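Local structure of papain-like cysteine protease (3MTV) at residues Glu37-Leu40 against Val41-Leu45. The protein probably acts as a papain-like cysteine protease that releases itself from the arterivirus polyprotein, and also carries a metal-dependent nuclease activity. Numbering follows the deposited sequence.
Sequences ELKL and VANRL
Asn43 reaches back along the first turn of helix 39-48 to the carbonyl of Lys39. Its CB sits 3.3 Å from Leu40 O and a little farther from Lys39 O; CG, anti to its own carbonyl carbon (chi1 -75°), is 3.7 Å from Lys39 O. This swings the amide toward the helix start, alongside the Lys39 side chain. At the tip, ND2 donates to Lys39 O at 2.9 Å, staying in the carbonyl plane although the oxygen sits 31° out of the amide plane, while CG of Lys39 passes 4.0 Å from that ND2. OD1 turns to a weak hydrogen bond with Arg8. The backbone N of Asn43 also donates to Lys39 O, so this oxygen accepts from two donors of one residue, both through bent bonds, the backbone one longer at 3.2 Å.

The preceding and following i to i+4 bonds are Ala42 N to Leu38 O and Arg44 N to Leu40 O, with Leu38 as N-cap residue. Leu40 lays CD2 over the centre of one guanidinium face of Arg44, 3.6 Å from CZ.

Helix 39-48 packs against the N-terminal antiparallel sheet: Leu45 touches Val19 and Trp21 of strand 18-23, and Val41 and Arg44 meet Met57 in a loop.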
ATOM      1  N   GLU A  37      18.585  -3.158   8.965  1.00 44.96           N
ATOM      2  CA  GLU A  37      18.069  -4.437   9.426  1.00 52.02           C
ATOM      3  C   GLU A  37      16.981  -5.007   8.533  1.00 67.63           C
ATOM      4  O   GLU A  37      16.331  -6.061   8.821  1.00 73.68           O
ATOM      5  CB  GLU A  37      17.346  -4.238  10.784  1.00 70.76           C
ATOM      6  CG  GLU A  37      17.864  -3.162  11.739  1.00101.15           C
ATOM      7  CD  GLU A  37      18.200  -3.764  13.151  1.00150.81           C
ATOM      8  OE1 GLU A  37      17.292  -4.491  13.650  1.00161.46           O
ATOM      9  OE2 GLU A  37      19.344  -3.560  13.743  1.00 99.46           O
ATOM     10  N   LEU A  38      16.649  -4.241   7.524  1.00 70.04           N
ATOM     11  CA  LEU A  38      15.576  -4.637   6.646  1.00 77.31           C
ATOM     12  C   LEU A  38      15.869  -4.248   5.226  1.00 71.21           C
ATOM     13  O   LEU A  38      15.116  -4.589   4.366  1.00 72.13           O
ATOM     14  CB  LEU A  38      14.286  -3.969   7.044  1.00 52.99           C
ATOM     15  CG  LEU A  38      13.577  -4.515   8.304  1.00 93.75           C
ATOM     16  CD1 LEU A  38      12.415  -3.625   8.812  1.00 54.09           C
ATOM     17  CD2 LEU A  38      12.992  -5.915   8.200  1.00 51.64           C
ATOM     18  N   LYS A  39      16.954  -3.552   4.950  1.00 50.22           N
ATOM     19  CA  LYS A  39      17.248  -3.205   3.598  1.00 55.12           C
ATOM     20  C   LYS A  39      17.221  -4.448   2.726  1.00 68.79           C
ATOM     21  O   LYS A  39      17.049  -4.382   1.485  1.00 75.56           O
ATOM     22  CB  LYS A  39      18.584  -2.444   3.509  1.00 53.69           C
ATOM     23  CG  LYS A  39      18.802  -1.638   2.149  1.00 70.25           C
ATOM     24  CD  LYS A  39      20.093  -0.631   2.143  1.00129.07           C
ATOM     25  CE  LYS A  39      20.402   0.253   3.479  1.00133.06           C
ATOM     26  NZ  LYS A  39      19.773   1.652   3.698  1.00 92.72           N
ATOM     27  N   LEU A  40      17.350  -5.586   3.392  1.00 74.83           N
ATOM     28  CA  LEU A  40      17.536  -6.800   2.670  1.00 73.60           C
ATOM     29  C   LEU A  40      16.236  -7.162   2.083  1.00 74.95           C
ATOM     30  O   LEU A  40      15.991  -6.990   0.903  1.00 65.37           O
ATOM     31  CB  LEU A  40      17.928  -7.912   3.617  1.00 76.48           C
ATOM     32  CG  LEU A  40      18.541  -8.955   2.633  1.00 83.90           C
ATOM     33  CD1 LEU A  40      19.649  -8.352   1.561  1.00 46.39           C
ATOM     34  CD2 LEU A  40      18.950 -10.270   3.363  1.00 42.69           C
ATOM     35  N   VAL A  41      15.421  -7.716   2.953  1.00 69.54           N
ATOM     36  CA  VAL A  41      13.999  -7.663   2.775  1.00 74.58           C
ATOM     37  C   VAL A  41      13.397  -6.604   1.830  1.00 66.53           C
ATOM     38  O   VAL A  41      12.531  -6.926   1.100  1.00 59.31           O
ATOM     39  CB  VAL A  41      13.366  -7.530   4.084  1.00 57.78           C
ATOM     40  CG1 VAL A  41      11.995  -7.980   3.948  1.00 46.17           C
ATOM     41  CG2 VAL A  41      14.139  -8.425   5.046  1.00 77.69           C
ATOM     42  N   ALA A  42      13.847  -5.365   1.820  1.00 63.96           N
ATOM     43  CA  ALA A  42      13.355  -4.447   0.784  1.00 51.13           C
ATOM     44  C   ALA A  42      13.695  -4.972  -0.538  1.00 66.69           C
ATOM     45  O   ALA A  42      12.854  -5.540  -1.212  1.00 70.45           O
ATOM     46  CB  ALA A  42      13.949  -3.114   0.884  1.00 67.03           C
ATOM     47  N   ASN A  43      14.941  -4.755  -0.916  1.00 67.43           N
ATOM     48  CA  ASN A  43      15.486  -5.387  -2.103  1.00 73.91           C
ATOM     49  C   ASN A  43      14.878  -6.705  -2.541  1.00 79.69           C
ATOM     50  O   ASN A  43      14.558  -6.866  -3.754  1.00 61.66           O
ATOM     51  CB  ASN A  43      16.960  -5.518  -1.943  1.00 54.22           C
ATOM     52  CG  ASN A  43      17.626  -4.201  -2.132  1.00102.31           C
ATOM     53  OD1 ASN A  43      18.322  -4.009  -3.166  1.00 80.23           O
ATOM     54  ND2 ASN A  43      17.350  -3.215  -1.182  1.00 71.44           N
ATOM     55  N   ARG A  44      14.702  -7.613  -1.575  1.00 56.97           N
ATOM     56  CA  ARG A  44      14.165  -8.926  -1.902  1.00 80.30           C
ATOM     57  C   ARG A  44      12.792  -8.740  -2.528  1.00 71.85           C
ATOM     58  O   ARG A  44      12.665  -8.780  -3.765  1.00 65.93           O
ATOM     59  CB  ARG A  44      14.107  -9.894  -0.711  1.00 76.34           C
ATOM     60  CG  ARG A  44      15.314 -10.784  -0.735  1.00 79.78           C
ATOM     61  CD  ARG A  44      15.625 -11.596   0.527  1.00 88.74           C
ATOM     62  NE  ARG A  44      17.028 -12.013   0.338  1.00 98.53           N
ATOM     63  CZ  ARG A  44      17.762 -12.819   1.121  1.00103.67           C
ATOM     64  NH1 ARG A  44      17.274 -13.389   2.271  1.00 58.81           N
ATOM     65  NH2 ARG A  44      19.016 -13.071   0.698  1.00 79.70           N
ATOM     66  N   LEU A  45      11.799  -8.548  -1.655  1.00 80.72           N
ATOM     67  CA  LEU A  45      10.508  -7.895  -1.945  1.00 60.49           C
ATOM     68  C   LEU A  45      10.356  -7.075  -3.171  1.00 55.58           C
ATOM     69  O   LEU A  45       9.598  -7.383  -4.004  1.00 46.10           O
ATOM     70  CB  LEU A  45      10.146  -6.898  -0.884  1.00 67.24           C
ATOM     71  CG  LEU A  45       8.667  -7.071  -0.535  1.00 72.65           C
ATOM     72  CD1 LEU A  45       8.115  -5.823  -0.060  1.00 68.47           C
ATOM     73  CD2 LEU A  45       7.911  -7.498  -1.728  1.00 54.43           C
TER